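Local coordinates for protein catalase (Corynebacterium glutamicum, PDB 4B7H) that breaks down hydrogen peroxide to water and oxygen with a haem group, carries bound NADPH and is inhibited by nitric oxide, at residues G141-M153 and W288-K300. Residues are numbered along the deposited sequence; the frame is centred on the assembly and turned at random.
Sequences GNNTPTFFLRDGM and WNPFDLTKTWSQK. With NDP (NADPH dihydro-nicotinamide-adenine-dinucleotide phosphate), chain H.
The guanidinium plane of R150 stands at 90° to the carboxylate of D292 and takes D292 OD1 and T294 OG1 at its edge, while F148 CD2 lies over the centre of one face of the F147 ring and L293 CD2 packs on F147 CB at 3.5 Å. This is how the catalase fold ties the loop leaving strand 135-142 of its antiparallel barrel to the loop before strand 305-314, between haem and NADPH. An Asx turn supplies the anchor: D292 OD1 accepts from T294 N, T294 OG1 and R150 NE, the last bond 3.2 Å long and fairly straight at 160°. R150 NH2 reaches T294 OG1 at 2.9 Å, the bend at chi3 turning the group toward the threonine. K295 NZ, 3.0 Å from D292 OD2, completes a salt-bridge network in which the shared carboxylate probably offsets the two neighbouring positive charges; D452, bridged through NH2, gives R150 a second acidic partner. Toward the cofactor, P145 CB packs on T296 CG2 and P145 CG lies 3.6 Å from C4N, the hydride-bearing carbon of the nicotinamide. W297 O accepts from the carboxamide N7N, and S298 OG and Q299 N bond to O2N and O1N of the nicotinamide-side phosphate. Between the haem and NADPH sides, T146 OG1, anti to its own N (chi1 -172°), donates in the carbonyl plane to a lone pair of L293 O at 2.7 Å.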
loop_
_atom_site.group_PDB
_atom_site.type_symbol
_atom_site.label_atom_id
_atom_site.label_comp_id
_atom_site.label_asym_id
_atom_site.label_seq_id
_atom_site.Cartn_x
_atom_site.Cartn_y
_atom_site.Cartn_z
ATOM N N GLY A 141 -0.037 25.235 12.764
ATOM C CA GLY A 141 -0.600 25.753 13.993
ATOM C C GLY A 141 -2.063 25.412 14.183
ATOM O O GLY A 141 -2.622 24.602 13.442
ATOM N N ASN A 142 -2.666 26.014 15.204
ATOM C CA ASN A 142 -4.088 25.860 15.512
ATOM C C ASN A 142 -4.664 27.239 15.813
ATOM O O ASN A 142 -3.913 28.212 15.925
ATOM C CB ASN A 142 -4.292 24.957 16.737
ATOM C CG ASN A 142 -4.323 23.471 16.397
ATOM O OD1 ASN A 142 -4.758 23.065 15.315
ATOM N ND2 ASN A 142 -3.893 22.652 17.345
ATOM N N ASN A 143 -5.981 27.318 15.979
ATOM C CA ASN A 143 -6.638 28.570 16.354
ATOM C C ASN A 143 -6.649 28.824 17.876
ATOM O O ASN A 143 -7.484 29.591 18.377
ATOM C CB ASN A 143 -8.064 28.616 15.794
ATOM C CG ASN A 143 -8.985 27.642 16.486
ATOM O OD1 ASN A 143 -8.532 26.738 17.191
ATOM N ND2 ASN A 143 -10.282 27.816 16.295
ATOM N N THR A 144 -5.720 28.181 18.588
ATOM C CA THR A 144 -5.515 28.343 20.028
ATOM C C THR A 144 -4.023 28.483 20.324
ATOM O O THR A 144 -3.189 27.839 19.670
ATOM C CB THR A 144 -6.038 27.131 20.824
ATOM O OG1 THR A 144 -5.515 27.186 22.156
ATOM C CG2 THR A 144 -5.606 25.812 20.160
ATOM N N PRO A 145 -3.674 29.320 21.316
ATOM C CA PRO A 145 -2.273 29.537 21.687
ATOM C C PRO A 145 -1.711 28.395 22.537
ATOM O O PRO A 145 -0.519 28.397 22.850
ATOM C CB PRO A 145 -2.340 30.823 22.523
ATOM C CG PRO A 145 -3.680 30.707 23.197
ATOM C CD PRO A 145 -4.575 30.195 22.089
ATOM N N THR A 146 -2.552 27.428 22.893
ATOM C CA THR A 146 -2.152 26.350 23.792
ATOM C C THR A 146 -2.717 25.011 23.293
ATOM O O THR A 146 -3.219 24.935 22.175
ATOM C CB THR A 146 -2.567 26.692 25.258
ATOM O OG1 THR A 146 -2.027 25.732 26.168
ATOM C CG2 THR A 146 -4.087 26.769 25.405
ATOM N N PHE A 147 -2.613 23.951 24.091
ATOM C CA PHE A 147 -3.162 22.653 23.692
ATOM C C PHE A 147 -3.394 21.797 24.929
ATOM O O PHE A 147 -3.054 22.208 26.041
ATOM C CB PHE A 147 -2.228 21.951 22.707
ATOM C CG PHE A 147 -2.905 20.902 21.848
ATOM C CD1 PHE A 147 -3.867 21.266 20.919
ATOM C CD2 PHE A 147 -2.536 19.565 21.939
ATOM C CE1 PHE A 147 -4.484 20.307 20.104
ATOM C CE2 PHE A 147 -3.144 18.600 21.133
ATOM C CZ PHE A 147 -4.112 18.977 20.208
ATOM N N PHE A 148 -3.948 20.604 24.717
ATOM C CA PHE A 148 -4.476 19.768 25.790
ATOM C C PHE A 148 -3.426 19.027 26.613
ATOM O O PHE A 148 -3.742 18.534 27.700
ATOM C CB PHE A 148 -5.405 18.693 25.214
ATOM C CG PHE A 148 -6.569 19.227 24.415
ATOM C CD1 PHE A 148 -7.787 19.500 25.033
ATOM C CD2 PHE A 148 -6.464 19.397 23.035
ATOM C CE1 PHE A 148 -8.876 19.963 24.289
ATOM C CE2 PHE A 148 -7.552 19.859 22.286
ATOM C CZ PHE A 148 -8.754 20.135 22.917
ATOM N N LEU A 149 -2.208 18.893 26.083
ATOM C CA LEU A 149 -1.225 17.978 26.673
ATOM C C LEU A 149 0.172 18.552 26.600
ATOM O O LEU A 149 0.423 19.470 25.814
ATOM C CB LEU A 149 -1.226 16.634 25.941
ATOM C CG LEU A 149 -2.530 15.843 25.852
ATOM C CD1 LEU A 149 -2.388 14.750 24.805
ATOM C CD2 LEU A 149 -2.922 15.264 27.217
ATOM N N ARG A 150 1.080 18.010 27.415
ATOM C CA ARG A 150 2.482 18.433 27.388
ATOM C C ARG A 150 3.445 17.284 27.099
ATOM O O ARG A 150 4.668 17.429 27.235
ATOM C CB ARG A 150 2.871 19.162 28.690
ATOM C CG ARG A 150 2.781 18.316 29.959
ATOM C CD ARG A 150 3.114 19.144 31.208
ATOM N NE ARG A 150 2.100 20.169 31.468
ATOM C CZ ARG A 150 1.158 20.107 32.410
ATOM N NH1 ARG A 150 1.073 19.059 33.229
ATOM N NH2 ARG A 150 0.299 21.113 32.538
ATOM N N ASP A 151 2.912 16.145 26.673
ATOM C CA ASP A 151 3.784 15.037 26.314
ATOM C C ASP A 151 3.146 14.230 25.196
ATOM O O ASP A 151 1.987 13.820 25.294
ATOM C CB ASP A 151 4.053 14.168 27.547
ATOM C CG ASP A 151 5.304 13.329 27.415
ATOM O OD1 ASP A 151 5.446 12.662 26.370
ATOM O OD2 ASP A 151 6.142 13.327 28.354
ATOM N N GLY A 152 3.908 14.011 24.125
ATOM C CA GLY A 152 3.410 13.291 22.968
ATOM C C GLY A 152 2.994 11.865 23.253
ATOM O O GLY A 152 2.191 11.294 22.512
ATOM N N MET A 153 3.527 11.282 24.324
ATOM C CA MET A 153 3.137 9.936 24.724
ATOM C C MET A 153 1.616 9.841 24.921
ATOM O O MET A 153 1.024 8.781 24.708
ATOM C CB MET A 153 3.856 9.542 26.016
ATOM C CG MET A 153 3.565 8.116 26.478
ATOM S SD MET A 153 4.099 6.854 25.302
ATOM C CE MET A 153 5.831 6.734 25.751
ATOM N N TRP A 288 6.179 30.839 34.569
ATOM C CA TRP A 288 5.720 29.559 34.025
ATOM C C TRP A 288 6.830 28.893 33.226
ATOM O O TRP A 288 7.710 29.572 32.687
ATOM C CB TRP A 288 4.486 29.757 33.135
ATOM C CG TRP A 288 3.258 30.059 33.921
ATOM C CD1 TRP A 288 2.664 29.253 34.851
ATOM C CD2 TRP A 288 2.472 31.263 33.871
ATOM N NE1 TRP A 288 1.555 29.878 35.374
ATOM C CE2 TRP A 288 1.411 31.107 34.787
ATOM C CE3 TRP A 288 2.554 32.442 33.130
ATOM C CZ2 TRP A 288 0.442 32.099 34.987
ATOM C CZ3 TRP A 288 1.590 33.423 33.326
ATOM C CH2 TRP A 288 0.551 33.246 34.250
ATOM N N ASN A 289 6.795 27.567 33.132
ATOM C CA ASN A 289 7.754 26.879 32.275
ATOM C C ASN A 289 7.512 27.317 30.832
ATOM O O ASN A 289 6.400 27.169 30.319
ATOM C CB ASN A 289 7.604 25.365 32.403
ATOM C CG ASN A 289 8.676 24.601 31.635
ATOM O OD1 ASN A 289 8.832 24.772 30.426
ATOM N ND2 ASN A 289 9.417 23.750 32.338
ATOM N N PRO A 290 8.542 27.878 30.175
ATOM C CA PRO A 290 8.317 28.494 28.863
ATOM C C PRO A 290 8.203 27.484 27.721
ATOM O O PRO A 290 7.908 27.888 26.600
ATOM C CB PRO A 290 9.547 29.393 28.684
ATOM C CG PRO A 290 10.606 28.748 29.496
ATOM C CD PRO A 290 9.910 28.120 30.676
ATOM N N PHE A 291 8.413 26.204 28.019
ATOM C CA PHE A 291 8.410 25.143 27.011
ATOM C C PHE A 291 7.228 24.184 27.168
ATOM O O PHE A 291 7.111 23.217 26.418
ATOM C CB PHE A 291 9.721 24.354 27.086
ATOM C CG PHE A 291 10.947 25.224 27.114
ATOM C CD1 PHE A 291 11.201 26.121 26.080
ATOM C CD2 PHE A 291 11.845 25.143 28.171
ATOM C CE1 PHE A 291 12.337 26.923 26.103
ATOM C CE2 PHE A 291 12.983 25.941 28.199
ATOM C CZ PHE A 291 13.227 26.830 27.162
ATOM N N ASP A 292 6.377 24.446 28.162
ATOM C CA ASP A 292 5.184 23.648 28.444
ATOM C C ASP A 292 4.064 24.183 27.571
ATOM O O ASP A 292 3.608 25.313 27.763
ATOM C CB ASP A 292 4.824 23.794 29.930
ATOM C CG ASP A 292 3.562 23.034 30.331
ATOM O OD1 ASP A 292 2.841 22.490 29.461
ATOM O OD2 ASP A 292 3.277 22.986 31.549
ATOM N N LEU A 293 3.644 23.382 26.593
ATOM C CA LEU A 293 2.615 23.791 25.643
ATOM C C LEU A 293 1.306 24.226 26.305
ATOM O O LEU A 293 0.582 25.076 25.759
ATOM C CB LEU A 293 2.362 22.647 24.661
ATOM C CG LEU A 293 1.309 22.839 23.573
ATOM C CD1 LEU A 293 1.628 24.057 22.694
ATOM C CD2 LEU A 293 1.210 21.562 22.751
ATOM N N THR A 294 1.015 23.672 27.485
ATOM C CA THR A 294 -0.197 24.035 28.221
ATOM C C THR A 294 -0.091 25.400 28.910
ATOM O O THR A 294 -1.048 25.852 29.547
ATOM C CB THR A 294 -0.582 22.955 29.273
ATOM O OG1 THR A 294 0.370 22.965 30.349
ATOM C CG2 THR A 294 -0.640 21.564 28.645
ATOM N N LYS A 295 1.067 26.048 28.786
ATOM C CA LYS A 295 1.290 27.375 29.367
ATOM C C LYS A 295 1.511 28.414 28.276
ATOM O O LYS A 295 2.464 28.311 27.495
ATOM C CB LYS A 295 2.519 27.372 30.283
ATOM C CG LYS A 295 2.488 26.328 31.386
ATOM C CD LYS A 295 1.414 26.640 32.412
ATOM C CE LYS A 295 1.482 25.672 33.578
ATOM N NZ LYS A 295 1.115 24.293 33.161
ATOM N N THR A 296 0.643 29.417 28.216
ATOM C CA THR A 296 0.890 30.563 27.347
ATOM C C THR A 296 1.862 31.533 28.015
ATOM O O THR A 296 1.998 31.543 29.249
ATOM C CB THR A 296 -0.414 31.300 26.999
ATOM O OG1 THR A 296 -1.159 31.568 28.196
ATOM C CG2 THR A 296 -1.263 30.460 26.065
ATOM N N TRP A 297 2.554 32.333 27.206
ATOM C CA TRP A 297 3.346 33.444 27.729
ATOM C C TRP A 297 2.425 34.644 27.815
ATOM O O TRP A 297 1.805 35.027 26.817
ATOM C CB TRP A 297 4.478 33.818 26.779
ATOM C CG TRP A 297 5.555 32.797 26.539
ATOM C CD1 TRP A 297 5.757 31.612 27.194
ATOM C CD2 TRP A 297 6.590 32.893 25.551
ATOM N NE1 TRP A 297 6.859 30.962 26.663
ATOM C CE2 TRP A 297 7.387 31.735 25.660
ATOM C CE3 TRP A 297 6.916 33.852 24.580
ATOM C CZ2 TRP A 297 8.489 31.509 24.831
ATOM C CZ3 TRP A 297 8.011 33.622 23.755
ATOM C CH2 TRP A 297 8.781 32.459 23.886
ATOM N N SER A 298 2.330 35.257 28.989
ATOM C CA SER A 298 1.476 36.429 29.120
ATOM C C SER A 298 1.907 37.551 28.177
ATOM O O SER A 298 3.101 37.858 28.062
ATOM C CB SER A 298 1.466 36.936 30.557
ATOM O OG SER A 298 0.735 38.149 30.629
ATOM N N GLN A 299 0.932 38.154 27.502
ATOM C CA GLN A 299 1.196 39.265 26.595
ATOM C C GLN A 299 1.515 40.546 27.356
ATOM O O GLN A 299 1.947 41.538 26.765
ATOM C CB GLN A 299 0.029 39.449 25.622
ATOM C CG GLN A 299 -0.094 38.250 24.679
ATOM C CD GLN A 299 -1.459 38.105 24.046
ATOM O OE1 GLN A 299 -2.439 37.749 24.709
ATOM N NE2 GLN A 299 -1.524 38.351 22.752
ATOM N N LYS A 300 1.318 40.518 28.671
ATOM C CA LYS A 300 1.761 41.621 29.518
ATOM C C LYS A 300 3.264 41.526 29.755
ATOM O O LYS A 300 3.931 42.537 29.957
ATOM C CB LYS A 300 1.017 41.614 30.852
ATOM C CG LYS A 300 -0.489 41.542 30.707
ATOM C CD LYS A 300 -1.185 41.783 32.034
ATOM C CE LYS A 300 -2.579 41.175 32.051
ATOM N NZ LYS A 300 -3.379 41.656 33.217
HETATM P PA NDP H . -4.063 39.429 27.977
HETATM O O1A NDP H . -5.173 40.260 28.507
HETATM O O2A NDP H . -2.898 40.240 27.524
HETATM O O5B NDP H . -4.631 38.560 26.757
HETATM C C5B NDP H . -5.837 37.847 26.892
HETATM C C4B NDP H . -6.043 37.094 25.587
HETATM O O4B NDP H . -7.232 36.323 25.679
HETATM C C3B NDP H . -6.192 38.058 24.409
HETATM O O3B NDP H . -5.448 37.583 23.303
HETATM C C2B NDP H . -7.686 38.017 24.149
HETATM O O2B NDP H . -8.085 38.363 22.837
HETATM C C1B NDP H . -7.991 36.574 24.521
HETATM N N9A NDP H . -9.435 36.293 24.645
HETATM C C8A NDP H . -10.458 37.203 24.739
HETATM N N7A NDP H . -11.631 36.534 24.808
HETATM C C5A NDP H . -11.373 35.204 24.753
HETATM C C6A NDP H . -12.201 34.083 24.784
HETATM N N6A NDP H . -13.506 34.208 24.542
HETATM N N1A NDP H . -11.634 32.831 24.721
HETATM C C2A NDP H . -10.265 32.687 24.617
HETATM N N3A NDP H . -9.451 33.801 24.583
HETATM C C4A NDP H . -9.997 35.041 24.650
HETATM O O3 NDP H . -3.655 38.350 29.114
HETATM P PN NDP H . -2.493 37.236 28.967
HETATM O O1N NDP H . -1.826 37.338 27.638
HETATM O O2N NDP H . -1.700 37.301 30.218
HETATM O O5D NDP H . -3.313 35.851 29.008
HETATM C C5D NDP H . -4.394 35.691 29.907
HETATM C C4D NDP H . -5.198 34.470 29.511
HETATM O O4D NDP H . -5.737 34.679 28.220
HETATM C C3D NDP H . -4.320 33.231 29.421
HETATM O O3D NDP H . -4.300 32.520 30.650
HETATM C C2D NDP H . -4.954 32.449 28.284
HETATM O O2D NDP H . -5.905 31.561 28.801
HETATM C C1D NDP H . -5.701 33.485 27.450
HETATM N N1N NDP H . -5.033 33.732 26.153
HETATM C C2N NDP H . -3.686 33.950 26.138
HETATM C C3N NDP H . -2.988 34.193 24.965
HETATM C C7N NDP H . -1.511 34.401 25.056
HETATM O O7N NDP H . -0.718 34.034 23.964
HETATM N N7N NDP H . -0.976 34.901 26.165
HETATM C C4N NDP H . -3.672 34.238 23.615
HETATM C C5N NDP H . -5.147 33.988 23.744
HETATM C C6N NDP H . -5.748 33.748 24.981
HETATM P P2B NDP H . -8.533 39.875 22.482
HETATM O O1X NDP H . -9.648 40.265 23.431
HETATM O O2X NDP H . -7.328 40.775 22.649
HETATM O O3X NDP H . -9.007 39.868 21.040
HETATM O O HOH W 1 1.736 28.467 24.671
#